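Local atomic coordinates of beta sliding clamp (Borrelia burgdorferi, PDB entry 6DJ8), a protein that probably encircles DNA as a ring-shaped head-to-tail homodimer, tethering DNA polymerases and other proteins to it and making them processive. Residues Ala168-Leu173 and Phe383-Met388; His201-Cys206 and Lys269-Lys274. One frame throughout, in Å; residues are numbered along the deposited sequence.

Contact 1 (Ala168-Leu173 and Phe383-Met388); sequences AFSAHL and FTHLIM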
loop_
_atom_site.group_PDB
_atom_site.type_symbol
_atom_site.label_atom_id
_atom_site.label_comp_id
_atom_site.label_asym_id
_atom_site.label_seq_id
_atom_site.Cartn_x
_atom_site.Cartn_y
_atom_site.Cartn_z
ATOM N N ALA A 168 -19.592 10.764 9.619
ATOM C CA ALA A 168 -19.099 11.056 8.271
ATOM C C ALA A 168 -19.310 9.888 7.308
ATOM O O ALA A 168 -19.748 10.087 6.165
ATOM C CB ALA A 168 -17.613 11.434 8.326
ATOM N N PHE A 169 -19.007 8.658 7.743
ATOM C CA PHE A 169 -19.030 7.533 6.809
ATOM C C PHE A 169 -20.414 7.259 6.236
ATOM O O PHE A 169 -20.517 6.667 5.156
ATOM C CB PHE A 169 -18.482 6.268 7.495
ATOM C CG PHE A 169 -19.459 5.620 8.457
ATOM C CD1 PHE A 169 -19.486 5.988 9.794
ATOM C CD2 PHE A 169 -20.342 4.630 8.014
ATOM C CE1 PHE A 169 -20.398 5.378 10.696
ATOM C CE2 PHE A 169 -21.223 4.005 8.890
ATOM C CZ PHE A 169 -21.264 4.394 10.235
ATOM N N SER A 170 -21.488 7.676 6.921
ATOM C CA SER A 170 -22.836 7.393 6.437
ATOM C C SER A 170 -23.320 8.337 5.345
ATOM O O SER A 170 -24.317 8.022 4.675
ATOM C CB SER A 170 -23.847 7.479 7.585
ATOM O OG SER A 170 -23.791 6.343 8.408
ATOM N N ALA A 171 -22.703 9.505 5.177
ATOM C CA ALA A 171 -23.205 10.427 4.170
ATOM C C ALA A 171 -23.021 9.816 2.792
ATOM O O ALA A 171 -22.129 8.992 2.570
ATOM C CB ALA A 171 -22.491 11.781 4.261
ATOM N N HIS A 172 -23.893 10.193 1.865
ATOM C CA HIS A 172 -23.704 9.748 0.497
ATOM C C HIS A 172 -22.346 10.232 -0.021
ATOM O O HIS A 172 -21.889 11.334 0.301
ATOM C CB HIS A 172 -24.836 10.258 -0.391
ATOM C CG HIS A 172 -25.000 9.473 -1.645
ATOM N ND1 HIS A 172 -24.107 9.540 -2.689
ATOM C CD2 HIS A 172 -25.918 8.542 -1.994
ATOM C CE1 HIS A 172 -24.482 8.703 -3.640
ATOM N NE2 HIS A 172 -25.579 8.084 -3.242
ATOM N N LEU A 173 -21.676 9.365 -0.775
ATOM C CA LEU A 173 -20.318 9.621 -1.238
ATOM C C LEU A 173 -20.246 10.481 -2.502
ATOM O O LEU A 173 -19.159 10.947 -2.847
ATOM C CB LEU A 173 -19.613 8.282 -1.451
ATOM C CG LEU A 173 -19.303 7.541 -0.150
ATOM C CD1 LEU A 173 -18.721 6.168 -0.423
ATOM C CD2 LEU A 173 -18.325 8.356 0.665
ATOM N N PHE A 383 -26.268 7.589 20.213
ATOM C CA PHE A 383 -25.876 7.141 18.883
ATOM C C PHE A 383 -26.804 6.039 18.392
ATOM O O PHE A 383 -27.038 5.049 19.096
ATOM C CB PHE A 383 -24.422 6.676 18.886
ATOM C CG PHE A 383 -23.955 6.131 17.573
ATOM C CD1 PHE A 383 -24.165 6.829 16.395
ATOM C CD2 PHE A 383 -23.276 4.932 17.524
ATOM C CE1 PHE A 383 -23.717 6.322 15.185
ATOM C CE2 PHE A 383 -22.817 4.426 16.327
ATOM C CZ PHE A 383 -23.039 5.115 15.154
ATOM N N THR A 384 -27.318 6.212 17.177
ATOM C CA THR A 384 -28.119 5.195 16.503
ATOM C C THR A 384 -27.630 5.050 15.075
ATOM O O THR A 384 -27.409 6.056 14.390
ATOM C CB THR A 384 -29.606 5.569 16.512
ATOM O OG1 THR A 384 -30.066 5.587 17.854
ATOM C CG2 THR A 384 -30.423 4.580 15.719
ATOM N N HIS A 385 -27.462 3.811 14.624
ATOM C CA HIS A 385 -27.171 3.528 13.226
ATOM C C HIS A 385 -28.203 2.557 12.669
ATOM O O HIS A 385 -28.479 1.506 13.268
ATOM C CB HIS A 385 -25.763 2.970 13.026
ATOM C CG HIS A 385 -25.352 2.924 11.589
ATOM N ND1 HIS A 385 -24.905 4.037 10.900
ATOM C CD2 HIS A 385 -25.378 1.908 10.691
ATOM C CE1 HIS A 385 -24.634 3.693 9.652
ATOM N NE2 HIS A 385 -24.908 2.406 9.500
ATOM N N LEU A 386 -28.759 2.915 11.523
ATOM C CA LEU A 386 -29.804 2.160 10.857
ATOM C C LEU A 386 -29.282 1.666 9.523
ATOM O O LEU A 386 -28.574 2.396 8.820
ATOM C CB LEU A 386 -31.051 3.019 10.646
ATOM C CG LEU A 386 -31.638 3.703 11.885
ATOM C CD1 LEU A 386 -32.813 4.614 11.496
ATOM C CD2 LEU A 386 -32.099 2.678 12.943
ATOM N N ILE A 387 -29.636 0.432 9.179
ATOM C CA ILE A 387 -29.279 -0.164 7.902
ATOM C C ILE A 387 -30.528 -0.811 7.328
ATOM O O ILE A 387 -31.135 -1.677 7.972
ATOM C CB ILE A 387 -28.149 -1.202 8.044
ATOM C CG1 ILE A 387 -26.912 -0.561 8.678
ATOM C CG2 ILE A 387 -27.815 -1.798 6.686
ATOM C CD1 ILE A 387 -25.819 -1.555 9.059
ATOM N N MET A 388 -30.908 -0.399 6.129
ATOM C CA MET A 388 -32.047 -1.030 5.475
ATOM C C MET A 388 -31.621 -2.402 4.956
ATOM O O MET A 388 -30.539 -2.532 4.367
ATOM C CB MET A 388 -32.586 -0.156 4.339
ATOM C CG MET A 388 -33.961 -0.577 3.823
ATOM S SD MET A 388 -35.291 -0.394 5.038
ATOM C CE MET A 388 -36.742 -0.906 4.103
#

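Contact 2 (His201-Cys206 and Lys269-Lys274); sequences HRMSIC and KSIIPK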
loop_
_atom_site.group_PDB
_atom_site.type_symbol
_atom_site.label_atom_id
_atom_site.label_comp_id
_atom_site.label_asym_id
_atom_site.label_seq_id
_atom_site.Cartn_x
_atom_site.Cartn_y
_atom_site.Cartn_z
ATOM N N HIS A 201 -29.654 4.400 2.345
ATOM C CA HIS A 201 -29.731 3.002 2.729
ATOM C C HIS A 201 -29.246 2.724 4.138
ATOM O O HIS A 201 -29.753 1.799 4.787
ATOM C CB HIS A 201 -28.934 2.175 1.716
ATOM C CG HIS A 201 -29.486 2.282 0.333
ATOM N ND1 HIS A 201 -29.186 3.334 -0.505
ATOM C CD2 HIS A 201 -30.331 1.480 -0.354
ATOM C CE1 HIS A 201 -29.837 3.185 -1.644
ATOM N NE2 HIS A 201 -30.526 2.060 -1.584
ATOM N N ARG A 202 -28.294 3.507 4.629
ATOM C CA ARG A 202 -27.802 3.419 5.987
ATOM C C ARG A 202 -27.704 4.842 6.519
ATOM O O ARG A 202 -27.543 5.797 5.748
ATOM C CB ARG A 202 -26.456 2.671 6.061
ATOM C CG ARG A 202 -25.424 3.020 4.962
ATOM C CD ARG A 202 -24.527 4.178 5.368
ATOM N NE ARG A 202 -23.430 4.396 4.399
ATOM C CZ ARG A 202 -22.292 3.711 4.413
ATOM N NH1 ARG A 202 -22.111 2.765 5.341
ATOM N NH2 ARG A 202 -21.336 3.954 3.507
ATOM N N MET A 203 -27.829 4.984 7.838
ATOM C CA MET A 203 -27.971 6.300 8.433
ATOM C C MET A 203 -27.393 6.310 9.840
ATOM O O MET A 203 -27.632 5.386 10.624
ATOM C CB MET A 203 -29.461 6.726 8.489
ATOM C CG MET A 203 -29.710 7.923 9.417
ATOM S SD MET A 203 -31.484 8.386 9.537
ATOM C CE MET A 203 -31.800 8.899 7.877
ATOM N N SER A 204 -26.663 7.376 10.162
ATOM C CA SER A 204 -26.175 7.639 11.510
ATOM C C SER A 204 -26.911 8.835 12.126
ATOM O O SER A 204 -27.208 9.821 11.441
ATOM C CB SER A 204 -24.666 7.878 11.491
ATOM O OG SER A 204 -23.945 6.645 11.303
ATOM N N ILE A 205 -27.225 8.723 13.414
ATOM C CA ILE A 205 -27.856 9.778 14.204
ATOM C C ILE A 205 -27.072 9.936 15.498
ATOM O O ILE A 205 -27.003 8.995 16.298
ATOM C CB ILE A 205 -29.327 9.453 14.520
ATOM C CG1 ILE A 205 -30.122 9.303 13.227
ATOM C CG2 ILE A 205 -29.933 10.541 15.399
ATOM C CD1 ILE A 205 -31.278 8.393 13.342
ATOM N N CYS A 206 -26.517 11.125 15.724
ATOM C CA CYS A 206 -25.733 11.427 16.920
ATOM C C CYS A 206 -26.380 12.605 17.627
ATOM O O CYS A 206 -26.382 13.721 17.100
ATOM C CB CYS A 206 -24.293 11.796 16.580
ATOM S SG CYS A 206 -23.286 10.444 16.095
ATOM N N LYS A 269 -36.714 11.786 10.925
ATOM C CA LYS A 269 -37.420 11.442 12.159
ATOM C C LYS A 269 -38.465 10.369 11.919
ATOM O O LYS A 269 -38.702 9.528 12.791
ATOM C CB LYS A 269 -38.103 12.681 12.754
ATOM N N SER A 270 -39.074 10.370 10.732
ATOM C CA SER A 270 -40.153 9.443 10.410
ATOM C C SER A 270 -39.682 8.001 10.260
ATOM O O SER A 270 -40.506 7.090 10.369
ATOM C CB SER A 270 -40.864 9.902 9.135
ATOM O OG SER A 270 -40.031 9.730 7.997
ATOM N N ILE A 271 -38.398 7.754 9.973
ATOM C CA ILE A 271 -37.962 6.369 9.778
ATOM C C ILE A 271 -37.378 5.740 11.038
ATOM O O ILE A 271 -37.095 4.531 11.036
ATOM C CB ILE A 271 -36.945 6.232 8.624
ATOM C CG1 ILE A 271 -35.540 6.627 9.085
ATOM C CG2 ILE A 271 -37.379 7.073 7.439
ATOM C CD1 ILE A 271 -34.438 6.351 8.026
ATOM N N ILE A 272 -37.184 6.508 12.106
ATOM C CA ILE A 272 -36.689 5.960 13.367
ATOM C C ILE A 272 -37.714 4.980 13.928
ATOM O O ILE A 272 -38.863 5.362 14.175
ATOM C CB ILE A 272 -36.367 7.086 14.365
ATOM C CG1 ILE A 272 -35.226 7.961 13.812
ATOM C CG2 ILE A 272 -36.075 6.523 15.756
ATOM C CD1 ILE A 272 -35.139 9.358 14.419
ATOM N N PRO A 273 -37.352 3.717 14.142
ATOM C CA PRO A 273 -38.315 2.775 14.716
ATOM C C PRO A 273 -38.571 3.110 16.175
ATOM O O PRO A 273 -37.667 3.512 16.910
ATOM C CB PRO A 273 -37.659 1.389 14.556
ATOM C CG PRO A 273 -36.171 1.627 14.224
ATOM C CD PRO A 273 -36.024 3.111 13.978
ATOM N N LYS A 274 -39.826 2.951 16.587
ATOM C CA LYS A 274 -40.191 3.288 17.956
ATOM C C LYS A 274 -39.848 2.136 18.894
ATOM O O LYS A 274 -39.032 2.285 19.810
ATOM C CB LYS A 274 -41.679 3.644 18.036
#

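Contact 1 (Ala168-Leu173 and Phe383-Met388)
H385 carries the second segment's side of this contact, pushing its imidazole against F169 and S170. F383, two residues earlier in strand 383-387, turns its ring to F358. At H385 the side chain leaves the strand with CG anti to the backbone N (chi1 -169°), a torsion that carries CE1 out to both partners. One is S170, whose OG approaches the imidazole at its edge, in the ring plane, and stands 3.0 Å from CE1. H385 ND1 and S170 OG each find a partner in S204, whose OG hydrogen-bonds both, which probably helps fix the rotation of the imidazole. The other partner is F169, which comes from the opposite direction and brings its CZ to 3.5 Å from H385 CE1. These two rings are inclined by 31° with centroids 5.2 Å apart, an oblique meeting. S170 OG also lies over one face of the F169 ring, toward its rim. Two residues on, I387 sets its CD1 against the imidazole edge, in plane. The loop that follows helix 157-167 thus meets a strand flanked by strands 202-211 and 373-376, while helix 348-355 packs on the contact through E353 against F169 and A354 against H385.

Contact 2 (His201-Cys206 and Lys269-Lys274)
M203 overlaps I271 end to end, its CE methyl 3.7 Å from I271 CD1 and its SD 3.9 Å from the same carbon. The methionine runs out extended from the strand and then turns at its last torsion (chi3 -65°), so that sulfur and methyl together seat the isoleucine tip. I271 reaches back with CG1 held between its own backbone N and carbonyl carbon (chi1 80°), the branch that sends CD1 toward the strand. Two residues further along the strand, I205 meets I272 differently: the two side chains cross obliquely, with I205 CD1 4.0 Å from I272 CG1 and 4.1 Å from I272 CD1. Apolar contact alone joins the two segments; M203 and I205 are buried, whereas I272 lies at the exposed margin. V196 of strand 192-198 packs beside both strand residues, and P273 rests on L386. The bound peptide natural product uses the same surface: M203 and I271 pack on apolar side chains of it, H201 and S270 on modified side chains. An apolar groove of this kind, between the central and C-terminal domains, is characteristic of bacterial sliding clamps, where it receives the clamp-binding motifs of polymerases and other partners.

Overall arrangement
Contacts 1 and 2, their centres about 9 Å apart, lie on two faces of one antiparallel sheet in which strands 202-211 and 383-387 are neighbours. Residues alternate along 202-206: R202 and S204 turn to the loop of contact 1, M203 and I205 to that of contact 2. Along the chain, both segments of contact 2 fall between those of contact 1. A probable hydrogen bond of 2.8 Å from M388 N to H201 O joins the backbone just beyond both strands. Contact 1 joins the central and C-terminal domains; contact 2 sets the central domain against the loop between strands 254-259 and 278-283. The bound peptide meets the contact 2 face and also M388, just after strand 383-387.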